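Local coordinates for protein cephalosporin acylase (Bacillus halodurans, PDB 2NLZ) that is probably an amide-hydrolysing acylase of the gamma-glutamyltranspeptidase family, within the N-terminal nucleophile hydrolases, its physiological substrate remaining unknown, at residues Y262-G273 / T417-K428; T358-G366 / M370-Y378. The protein carries 1 engineered substitution. All blocks are in the same frame, centred on the assembly; numbering follows the deposited sequence.

Contact 1 of 2, residues Y262-G273 / T417-K428; sequences YRVWEIPPNGQG and TYHTIIPGFLTK
Lys-428 reaches over one face of the Tyr-262 ring at the more open end of this contact. With CG anti to the backbone N (chi1 -176°) the lysine chain runs straight out to CD, which lies 4.1 Å from the ring centroid, and a bend at the last torsion (68°) holds NZ over the same face, 4.6 Å from the centroid, as a cation-pi contact. A long chain suits this partly exposed spot, since CD can cover the ring while the charged end probably remains near solvent. Beyond it the antiparallel strands 262-266 and 424-428 pair closely. Arg-263 N donates almost straight to Thr-427 O (2.7 Å), and Trp-265 N to Phe-425 O, with return bonds from both partners. On the face of Trp-265, the indole turns its edge to Thr-427, NE1 coming nearest to CB; Val-264 CG2 meets Leu-426 CD1 (4.0 Å) on the other. Near Glu-266 and Pro-423 a water donates to Glu-266 OE1 and Pro-423 O and accepts from Ile-267 N; Glu-266 OE2 is bonded to His-448. The strands' continuations come together again where His-419 N donates to Asn-270 O (2.8 Å). There packing is dense: Gln-272 sets its CG 3.7 Å from Ile-422 CG2, and its amide lies beside the Tyr-418 hydroxyl, the amide and ring planes 63° apart. Were Gln-272 cut back to an alanine, the Tyr-418 hydroxyl would probably lose its close amide neighbour and a gap would be likely beside Ile-422 CG2. At Gly-273 a side chain would probably crowd Glu-266 OE1. Strands 250-259 and 431-438 flank the pair, making it an interior part of the antiparallel beta layers expected in the alpha-beta-beta-alpha sandwich of Ntn hydrolases.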
loop_
_atom_site.group_PDB
_atom_site.type_symbol
_atom_site.label_atom_id
_atom_site.label_comp_id
_atom_site.label_asym_id
_atom_site.label_seq_id
_atom_site.Cartn_x
_atom_site.Cartn_y
_atom_site.Cartn_z
ATOM N N TYR D 262 29.461 4.018 17.532
ATOM C CA TYR D 262 28.563 4.119 18.672
ATOM C C TYR D 262 28.875 2.995 19.658
ATOM O O TYR D 262 29.540 2.013 19.309
ATOM C CB TYR D 262 27.104 3.997 18.213
ATOM C CG TYR D 262 26.595 5.156 17.372
ATOM C CD1 TYR D 262 25.815 6.158 17.944
ATOM C CD2 TYR D 262 26.885 5.240 16.005
ATOM C CE1 TYR D 262 25.344 7.219 17.185
ATOM C CE2 TYR D 262 26.417 6.300 15.232
ATOM C CZ TYR D 262 25.647 7.285 15.834
ATOM O OH TYR D 262 25.171 8.342 15.096
ATOM N N ARG D 263 28.400 3.144 20.890
ATOM C CA ARG D 263 28.429 2.046 21.846
ATOM C C ARG D 263 27.018 1.689 22.306
ATOM O O ARG D 263 26.257 2.548 22.769
ATOM C CB ARG D 263 29.348 2.351 23.032
ATOM C CG ARG D 263 30.815 2.485 22.648
ATOM C CD ARG D 263 31.735 2.158 23.816
ATOM N NE ARG D 263 31.874 0.718 24.041
ATOM C CZ ARG D 263 32.814 -0.044 23.490
ATOM N NH1 ARG D 263 33.709 0.485 22.669
ATOM N NH2 ARG D 263 32.863 -1.340 23.755
ATOM N N VAL D 264 26.679 0.411 22.156
ATOM C CA VAL D 264 25.374 -0.114 22.541
ATOM C C VAL D 264 25.463 -0.741 23.935
ATOM O O VAL D 264 26.207 -1.699 24.146
ATOM C CB VAL D 264 24.880 -1.161 21.527
ATOM C CG1 VAL D 264 23.465 -1.577 21.844
ATOM C CG2 VAL D 264 24.949 -0.606 20.133
ATOM N N TRP D 265 24.700 -0.197 24.880
ATOM C CA TRP D 265 24.783 -0.641 26.267
ATOM C C TRP D 265 23.609 -1.521 26.692
ATOM O O TRP D 265 22.459 -1.273 26.313
ATOM C CB TRP D 265 24.881 0.556 27.199
ATOM C CG TRP D 265 26.085 1.376 26.964
ATOM C CD1 TRP D 265 26.198 2.430 26.115
ATOM C CD2 TRP D 265 27.365 1.225 27.596
ATOM N NE1 TRP D 265 27.472 2.952 26.173
ATOM C CE2 TRP D 265 28.209 2.230 27.073
ATOM C CE3 TRP D 265 27.878 0.341 28.554
ATOM C CZ2 TRP D 265 29.546 2.376 27.471
ATOM C CZ3 TRP D 265 29.209 0.482 28.946
ATOM C CH2 TRP D 265 30.026 1.496 28.401
ATOM N N GLU D 266 23.922 -2.552 27.470
ATOM C CA GLU D 266 22.919 -3.382 28.098
ATOM C C GLU D 266 23.333 -3.639 29.557
ATOM O O GLU D 266 24.507 -3.480 29.916
ATOM C CB GLU D 266 22.804 -4.724 27.363
ATOM C CG GLU D 266 22.414 -4.657 25.889
ATOM C CD GLU D 266 20.927 -4.425 25.644
ATOM O OE1 GLU D 266 20.108 -4.641 26.571
ATOM O OE2 GLU D 266 20.582 -4.035 24.506
ATOM N N ILE D 267 22.370 -4.022 30.390
ATOM C CA ILE D 267 22.650 -4.608 31.696
ATOM C C ILE D 267 23.357 -5.952 31.478
ATOM O O ILE D 267 22.953 -6.722 30.600
ATOM C CB ILE D 267 21.333 -4.847 32.475
ATOM C CG1 ILE D 267 20.620 -3.516 32.771
ATOM C CG2 ILE D 267 21.571 -5.680 33.747
ATOM C CD1 ILE D 267 21.449 -2.479 33.527
ATOM N N PRO D 268 24.426 -6.229 32.256
ATOM C CA PRO D 268 25.135 -7.515 32.239
ATOM C C PRO D 268 24.277 -8.684 32.726
ATOM O O PRO D 268 23.252 -8.455 33.357
ATOM C CB PRO D 268 26.294 -7.281 33.215
ATOM C CG PRO D 268 25.813 -6.229 34.101
ATOM C CD PRO D 268 25.045 -5.302 33.214
ATOM N N PRO D 269 24.690 -9.928 32.411
ATOM C CA PRO D 269 24.067 -11.184 32.812
ATOM C C PRO D 269 23.387 -11.253 34.173
ATOM O O PRO D 269 23.681 -10.472 35.084
ATOM C CB PRO D 269 25.220 -12.161 32.723
ATOM C CG PRO D 269 25.901 -11.720 31.497
ATOM C CD PRO D 269 25.844 -10.203 31.533
ATOM N N ASN D 270 22.555 -12.285 34.286
ATOM C CA ASN D 270 21.251 -12.230 34.921
ATOM C C ASN D 270 20.314 -11.781 33.773
ATOM O O ASN D 270 19.522 -12.574 33.280
ATOM C CB ASN D 270 21.233 -11.289 36.136
ATOM C CG ASN D 270 19.966 -11.430 36.995
ATOM O OD1 ASN D 270 19.732 -10.613 37.884
ATOM N ND2 ASN D 270 19.154 -12.456 36.736
ATOM N N GLY D 271 20.472 -10.544 33.298
ATOM C CA GLY D 271 19.703 -10.025 32.159
ATOM C C GLY D 271 20.218 -10.520 30.821
ATOM O O GLY D 271 21.406 -10.827 30.678
ATOM N N GLN D 272 19.322 -10.581 29.832
ATOM C CA GLN D 272 19.620 -11.215 28.537
ATOM C C GLN D 272 20.102 -10.253 27.443
ATOM O O GLN D 272 20.213 -10.644 26.273
ATOM C CB GLN D 272 18.417 -12.040 28.033
ATOM C CG GLN D 272 17.233 -11.219 27.500
ATOM C CD GLN D 272 16.260 -12.037 26.674
ATOM O OE1 GLN D 272 15.057 -11.816 26.729
ATOM N NE2 GLN D 272 16.777 -12.968 25.888
ATOM N N GLY D 273 20.405 -9.012 27.826
ATOM C CA GLY D 273 20.859 -7.989 26.883
ATOM C C GLY D 273 22.091 -8.394 26.099
ATOM O O GLY D 273 22.302 -7.953 24.970
ATOM N N THR D 417 17.366 -15.690 38.039
ATOM C CA THR D 417 17.351 -16.373 36.743
ATOM C C THR D 417 17.669 -15.481 35.547
ATOM O O THR D 417 17.646 -14.248 35.650
ATOM C CB THR D 417 15.984 -17.029 36.471
ATOM O OG1 THR D 417 16.000 -17.629 35.173
ATOM C CG2 THR D 417 14.866 -15.997 36.548
ATOM N N TYR D 418 17.978 -16.139 34.427
ATOM C CA TYR D 418 17.932 -15.555 33.097
ATOM C C TYR D 418 16.692 -14.679 33.016
ATOM O O TYR D 418 15.568 -15.156 33.213
ATOM C CB TYR D 418 17.858 -16.686 32.064
ATOM C CG TYR D 418 17.806 -16.268 30.610
ATOM C CD1 TYR D 418 16.598 -15.975 29.992
ATOM C CD2 TYR D 418 18.964 -16.204 29.841
ATOM C CE1 TYR D 418 16.546 -15.598 28.658
ATOM C CE2 TYR D 418 18.926 -15.833 28.504
ATOM C CZ TYR D 418 17.712 -15.532 27.919
ATOM O OH TYR D 418 17.665 -15.168 26.595
ATOM N N HIS D 419 16.907 -13.396 32.735
ATOM C CA HIS D 419 15.842 -12.394 32.774
ATOM C C HIS D 419 15.632 -11.789 31.394
ATOM O O HIS D 419 16.596 -11.427 30.732
ATOM C CB HIS D 419 16.197 -11.295 33.777
ATOM C CG HIS D 419 15.048 -10.866 34.630
ATOM N ND1 HIS D 419 14.066 -10.011 34.180
ATOM C CD2 HIS D 419 14.725 -11.170 35.907
ATOM C CE1 HIS D 419 13.188 -9.806 35.144
ATOM N NE2 HIS D 419 13.562 -10.500 36.203
ATOM N N THR D 420 14.375 -11.676 30.973
ATOM C CA THR D 420 14.048 -11.217 29.613
ATOM C C THR D 420 13.991 -9.701 29.447
ATOM O O THR D 420 14.260 -9.174 28.368
ATOM C CB THR D 420 12.709 -11.794 29.128
ATOM O OG1 THR D 420 11.673 -11.469 30.071
ATOM C CG2 THR D 420 12.824 -13.303 28.945
ATOM N N ILE D 421 13.595 -9.030 30.522
ATOM C CA ILE D 421 13.569 -7.592 30.633
ATOM C C ILE D 421 14.947 -6.979 30.395
ATOM O O ILE D 421 15.901 -7.257 31.131
ATOM C CB ILE D 421 13.155 -7.243 32.043
ATOM C CG1 ILE D 421 11.657 -7.314 32.210
ATOM C CG2 ILE D 421 13.579 -5.850 32.435
ATOM C CD1 ILE D 421 11.324 -6.892 33.619
ATOM N N ILE D 422 15.059 -6.142 29.372
ATOM C CA ILE D 422 16.332 -5.496 29.057
ATOM C C ILE D 422 16.206 -4.022 28.632
ATOM O O ILE D 422 15.656 -3.705 27.578
ATOM C CB ILE D 422 17.176 -6.317 28.008
ATOM C CG1 ILE D 422 16.448 -6.468 26.658
ATOM C CG2 ILE D 422 17.572 -7.697 28.573
ATOM C CD1 ILE D 422 17.344 -6.956 25.521
ATOM N N PRO D 423 16.715 -3.111 29.471
ATOM C CA PRO D 423 16.732 -1.707 29.104
ATOM C C PRO D 423 18.027 -1.393 28.369
ATOM O O PRO D 423 19.108 -1.853 28.764
ATOM C CB PRO D 423 16.716 -0.999 30.454
ATOM C CG PRO D 423 17.404 -1.956 31.405
ATOM C CD PRO D 423 17.309 -3.351 30.801
ATOM N N GLY D 424 17.927 -0.618 27.300
ATOM C CA GLY D 424 19.100 -0.337 26.490
ATOM C C GLY D 424 19.506 1.112 26.572
ATOM O O GLY D 424 18.681 1.979 26.850
ATOM N N PHE D 425 20.786 1.369 26.326
ATOM C CA PHE D 425 21.267 2.737 26.188
ATOM C C PHE D 425 22.262 2.878 25.051
ATOM O O PHE D 425 23.097 2.003 24.837
ATOM C CB PHE D 425 21.904 3.224 27.485
ATOM C CG PHE D 425 21.791 4.712 27.694
ATOM C CD1 PHE D 425 20.759 5.234 28.465
ATOM C CD2 PHE D 425 22.715 5.590 27.126
ATOM C CE1 PHE D 425 20.648 6.604 28.665
ATOM C CE2 PHE D 425 22.608 6.962 27.321
ATOM C CZ PHE D 425 21.573 7.465 28.096
ATOM N N LEU D 426 22.164 3.991 24.334
ATOM C CA LEU D 426 23.069 4.283 23.237
ATOM C C LEU D 426 23.948 5.508 23.517
ATOM O O LEU D 426 23.487 6.518 24.065
ATOM C CB LEU D 426 22.298 4.452 21.922
ATOM C CG LEU D 426 23.103 4.479 20.607
ATOM C CD1 LEU D 426 24.025 3.274 20.463
ATOM C CD2 LEU D 426 22.176 4.583 19.399
ATOM N N THR D 427 25.205 5.401 23.089
ATOM C CA THR D 427 26.274 6.331 23.438
ATOM C C THR D 427 27.226 6.496 22.243
ATOM O O THR D 427 27.424 5.560 21.481
ATOM C CB THR D 427 26.998 5.792 24.701
ATOM O OG1 THR D 427 26.375 6.342 25.862
ATOM C CG2 THR D 427 28.486 6.092 24.723
ATOM N N LYS D 428 27.782 7.691 22.062
ATOM C CA LYS D 428 28.797 7.914 21.027
ATOM C C LYS D 428 29.930 8.804 21.539
ATOM O O LYS D 428 29.708 9.981 21.842
ATOM C CB LYS D 428 28.166 8.522 19.773
ATOM C CG LYS D 428 29.116 8.719 18.600
ATOM C CD LYS D 428 28.424 9.469 17.464
ATOM C CE LYS D 428 29.384 9.842 16.341
ATOM N NZ LYS D 428 29.889 8.656 15.605
HETATM O O HOH W 1 19.885 -4.327 29.002
#

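Contact 2 of 2, residues T358-G366 / M370-Y378; sequences TVYLATADG and MVSFIQSNY
The first torsion of Tyr-360 (-180°) swings the phenol away from its own backbone N, and that of Ser-372 (-172°) does the same for its OG, which lays the phenol across the neighbouring strand with the serine oxygen in the plane of the ring, at its edge. Tyr-360 OH donates to Ser-372 OG at 2.8 Å, although the position of the phenol oxygen is less certain; the same OG is also hydrogen-bonded to Gly-424 O. A serine is apt here, being small enough to leave room for the ring and able both to accept and to donate. Ile-374 crosses the phenol at about a right angle, its CB 3.9 Å from Tyr-360 CD1, and its CG1 packs on Thr-358 CG2 (3.6 Å). This is a beta hairpin, strands 359-365 and 370-376 running antiparallel at 172°, consistent with the central layers of an Ntn-hydrolase sandwich: one side of it faces Pro-435 of strand 431-438, the other helix 47-61. On the helix side Leu-361 CD2 sits 3.7 Å from Phe-373 CB; Leu-361 packs on Thr-54 and Phe-373 on Ala-55 of that helix. Val-359 CG2 lies alongside the aliphatic part of Gln-375, 3.7 Å from its CG, while the amide beyond is held by Trp-126 and Asn-66. Val-359 and Gln-375 exchange two backbone bonds, as do Thr-363 and Val-371; between these pairs Phe-373 N donates to Leu-361 O (3.1 Å). At one end the hydroxyls of Thr-358 and Ser-376 share a weak bond (OG1 to OG, 3.2 Å). Towards the turn, Ala-364 CB rests on Met-370 CG (3.8 Å), and Asp-365 OD1 accepts from the backbone N of Asn-369.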
loop_
_atom_site.group_PDB
_atom_site.type_symbol
_atom_site.label_atom_id
_atom_site.label_comp_id
_atom_site.label_asym_id
_atom_site.label_seq_id
_atom_site.Cartn_x
_atom_site.Cartn_y
_atom_site.Cartn_z
ATOM N N THR D 358 5.201 -6.746 30.293
ATOM C CA THR D 358 6.353 -5.871 30.503
ATOM C C THR D 358 5.994 -4.421 30.169
ATOM O O THR D 358 5.204 -4.168 29.264
ATOM C CB THR D 358 7.561 -6.331 29.650
ATOM O OG1 THR D 358 7.803 -7.729 29.863
ATOM C CG2 THR D 358 8.814 -5.559 29.998
ATOM N N VAL D 359 6.547 -3.471 30.909
ATOM C CA VAL D 359 6.396 -2.063 30.552
ATOM C C VAL D 359 7.758 -1.411 30.342
ATOM O O VAL D 359 8.647 -1.520 31.187
ATOM C CB VAL D 359 5.530 -1.244 31.581
ATOM C CG1 VAL D 359 4.077 -1.642 31.490
ATOM C CG2 VAL D 359 6.024 -1.418 33.006
ATOM N N TYR D 360 7.927 -0.759 29.200
ATOM C CA TYR D 360 9.139 0.014 28.962
ATOM C C TYR D 360 8.843 1.508 28.982
ATOM O O TYR D 360 7.721 1.944 28.712
ATOM C CB TYR D 360 9.887 -0.407 27.677
ATOM C CG TYR D 360 11.133 0.422 27.480
ATOM C CD1 TYR D 360 12.238 0.228 28.293
ATOM C CD2 TYR D 360 11.182 1.446 26.538
ATOM C CE1 TYR D 360 13.372 1.017 28.169
ATOM C CE2 TYR D 360 12.311 2.238 26.404
ATOM C CZ TYR D 360 13.404 2.016 27.225
ATOM O OH TYR D 360 14.535 2.787 27.113
ATOM N N LEU D 361 9.871 2.283 29.298
ATOM C CA LEU D 361 9.725 3.658 29.715
ATOM C C LEU D 361 11.055 4.344 29.426
ATOM O O LEU D 361 12.124 3.746 29.632
ATOM C CB LEU D 361 9.427 3.635 31.215
ATOM C CG LEU D 361 9.377 4.757 32.233
ATOM C CD1 LEU D 361 8.976 4.078 33.507
ATOM C CD2 LEU D 361 10.712 5.467 32.408
ATOM N N ALA D 362 11.004 5.585 28.948
ATOM C CA ALA D 362 12.226 6.352 28.775
ATOM C C ALA D 362 12.011 7.791 29.164
ATOM O O ALA D 362 11.005 8.399 28.795
ATOM C CB ALA D 362 12.733 6.260 27.354
ATOM N N THR D 363 12.961 8.328 29.926
ATOM C CA THR D 363 12.911 9.712 30.376
ATOM C C THR D 363 14.247 10.437 30.176
ATOM O O THR D 363 15.329 9.838 30.252
ATOM C CB THR D 363 12.555 9.793 31.851
ATOM O OG1 THR D 363 13.379 8.875 32.569
ATOM C CG2 THR D 363 11.099 9.419 32.090
ATOM N N ALA D 364 14.152 11.734 29.917
ATOM C CA ALA D 364 15.323 12.598 29.813
ATOM C C ALA D 364 14.960 14.015 30.278
ATOM O O ALA D 364 13.796 14.438 30.163
ATOM C CB ALA D 364 15.844 12.618 28.391
ATOM N N ASP D 365 15.945 14.737 30.809
ATOM C CA ASP D 365 15.726 16.127 31.221
ATOM C C ASP D 365 16.702 17.123 30.602
ATOM O O ASP D 365 17.573 16.749 29.807
ATOM C CB ASP D 365 15.690 16.259 32.754
ATOM C CG ASP D 365 17.008 15.875 33.430
ATOM O OD1 ASP D 365 18.083 16.027 32.814
ATOM O OD2 ASP D 365 16.967 15.445 34.605
ATOM N N GLY D 366 16.547 18.390 30.983
ATOM C CA GLY D 366 17.399 19.469 30.491
ATOM C C GLY D 366 18.818 19.447 31.017
ATOM O O GLY D 366 19.727 19.899 30.338
ATOM N N MET D 370 19.259 11.062 31.885
ATOM C CA MET D 370 18.498 10.199 30.978
ATOM C C MET D 370 18.352 8.814 31.588
ATOM O O MET D 370 19.315 8.297 32.186
ATOM C CB MET D 370 19.205 10.075 29.621
ATOM C CG MET D 370 19.364 11.396 28.886
ATOM S SD MET D 370 19.336 11.302 27.096
ATOM C CE MET D 370 21.035 10.874 26.807
ATOM N N VAL D 371 17.167 8.207 31.455
ATOM C CA VAL D 371 16.987 6.838 31.956
ATOM C C VAL D 371 16.209 5.894 31.044
ATOM O O VAL D 371 15.198 6.261 30.451
ATOM C CB VAL D 371 16.482 6.776 33.448
ATOM C CG1 VAL D 371 15.800 8.061 33.861
ATOM C CG2 VAL D 371 15.591 5.541 33.719
ATOM N N SER D 372 16.738 4.681 30.932
ATOM C CA SER D 372 16.065 3.541 30.339
ATOM C C SER D 372 15.560 2.667 31.483
ATOM O O SER D 372 16.359 2.105 32.224
ATOM C CB SER D 372 17.076 2.753 29.510
ATOM O OG SER D 372 16.477 1.720 28.748
ATOM N N PHE D 373 14.241 2.567 31.637
ATOM C CA PHE D 373 13.646 1.817 32.744
ATOM C C PHE D 373 12.671 0.802 32.225
ATOM O O PHE D 373 11.885 1.099 31.334
ATOM C CB PHE D 373 12.889 2.744 33.704
ATOM C CG PHE D 373 12.488 2.084 34.992
ATOM C CD1 PHE D 373 13.327 2.129 36.102
ATOM C CD2 PHE D 373 11.273 1.406 35.100
ATOM C CE1 PHE D 373 12.961 1.510 37.298
ATOM C CE2 PHE D 373 10.901 0.779 36.293
ATOM C CZ PHE D 373 11.738 0.840 37.395
ATOM N N ILE D 374 12.688 -0.382 32.826
ATOM C CA ILE D 374 11.797 -1.445 32.422
ATOM C C ILE D 374 11.432 -2.334 33.624
ATOM O O ILE D 374 12.292 -2.636 34.457
ATOM C CB ILE D 374 12.446 -2.222 31.261
ATOM C CG1 ILE D 374 11.491 -3.229 30.634
ATOM C CG2 ILE D 374 13.733 -2.854 31.700
ATOM C CD1 ILE D 374 11.888 -3.607 29.233
ATOM N N GLN D 375 10.158 -2.717 33.745
ATOM C CA GLN D 375 9.744 -3.666 34.798
ATOM C C GLN D 375 8.653 -4.616 34.322
ATOM O O GLN D 375 7.874 -4.264 33.446
ATOM C CB GLN D 375 9.328 -2.955 36.106
ATOM C CG GLN D 375 8.050 -2.162 36.037
ATOM C CD GLN D 375 7.752 -1.388 37.290
ATOM O OE1 GLN D 375 8.657 -0.953 37.996
ATOM N NE2 GLN D 375 6.472 -1.190 37.567
ATOM N N SER D 376 8.600 -5.811 34.911
ATOM C CA SER D 376 7.640 -6.830 34.493
ATOM C C SER D 376 7.294 -7.861 35.573
ATOM O O SER D 376 8.090 -8.141 36.466
ATOM C CB SER D 376 8.162 -7.543 33.241
ATOM O OG SER D 376 7.406 -8.686 32.901
ATOM N N ASN D 377 6.089 -8.415 35.458
ATOM C CA ASN D 377 5.668 -9.588 36.209
ATOM C C ASN D 377 5.927 -10.875 35.428
ATOM O O ASN D 377 5.350 -11.920 35.722
ATOM C CB ASN D 377 4.187 -9.477 36.548
ATOM C CG ASN D 377 3.954 -8.968 37.953
ATOM O OD1 ASN D 377 4.889 -8.539 38.617
ATOM N ND2 ASN D 377 2.702 -9.027 38.421
ATOM N N TYR D 378 6.819 -10.778 34.445
ATOM C CA TYR D 378 7.051 -11.806 33.430
ATOM C C TYR D 378 5.798 -12.059 32.591
ATOM O O TYR D 378 5.516 -11.297 31.667
ATOM C CB TYR D 378 7.648 -13.079 34.030
ATOM C CG TYR D 378 8.080 -14.102 33.013
ATOM C CD1 TYR D 378 8.727 -13.726 31.835
ATOM C CD2 TYR D 378 7.855 -15.457 33.233
ATOM C CE1 TYR D 378 9.125 -14.680 30.896
ATOM C CE2 TYR D 378 8.256 -16.413 32.307
ATOM C CZ TYR D 378 8.885 -16.019 31.144
ATOM O OH TYR D 378 9.276 -16.971 30.234
#

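Overall arrangement
Both contacts are buried antiparallel pairings, with centres about 13 Å apart, yet their origins in sequence differ: contact 2 joins the neighbouring arms of a hairpin, whereas contact 1 closes a long loop that holds that hairpin within it. They meet where Ile-421 and Pro-423 of contact 1 pack on Ile-374, Ser-372 and Ser-376 of contact 2. Contact 2 is almost entirely interior; apolar chains mix with hydroxyls and an amide, several of them bonded to residues outside the hairpin, and one side is turned to a helix. Contact 1 ranges further, from a partly exposed end with a lysine and an arginine, past a single bridging water, to a buried polar loop.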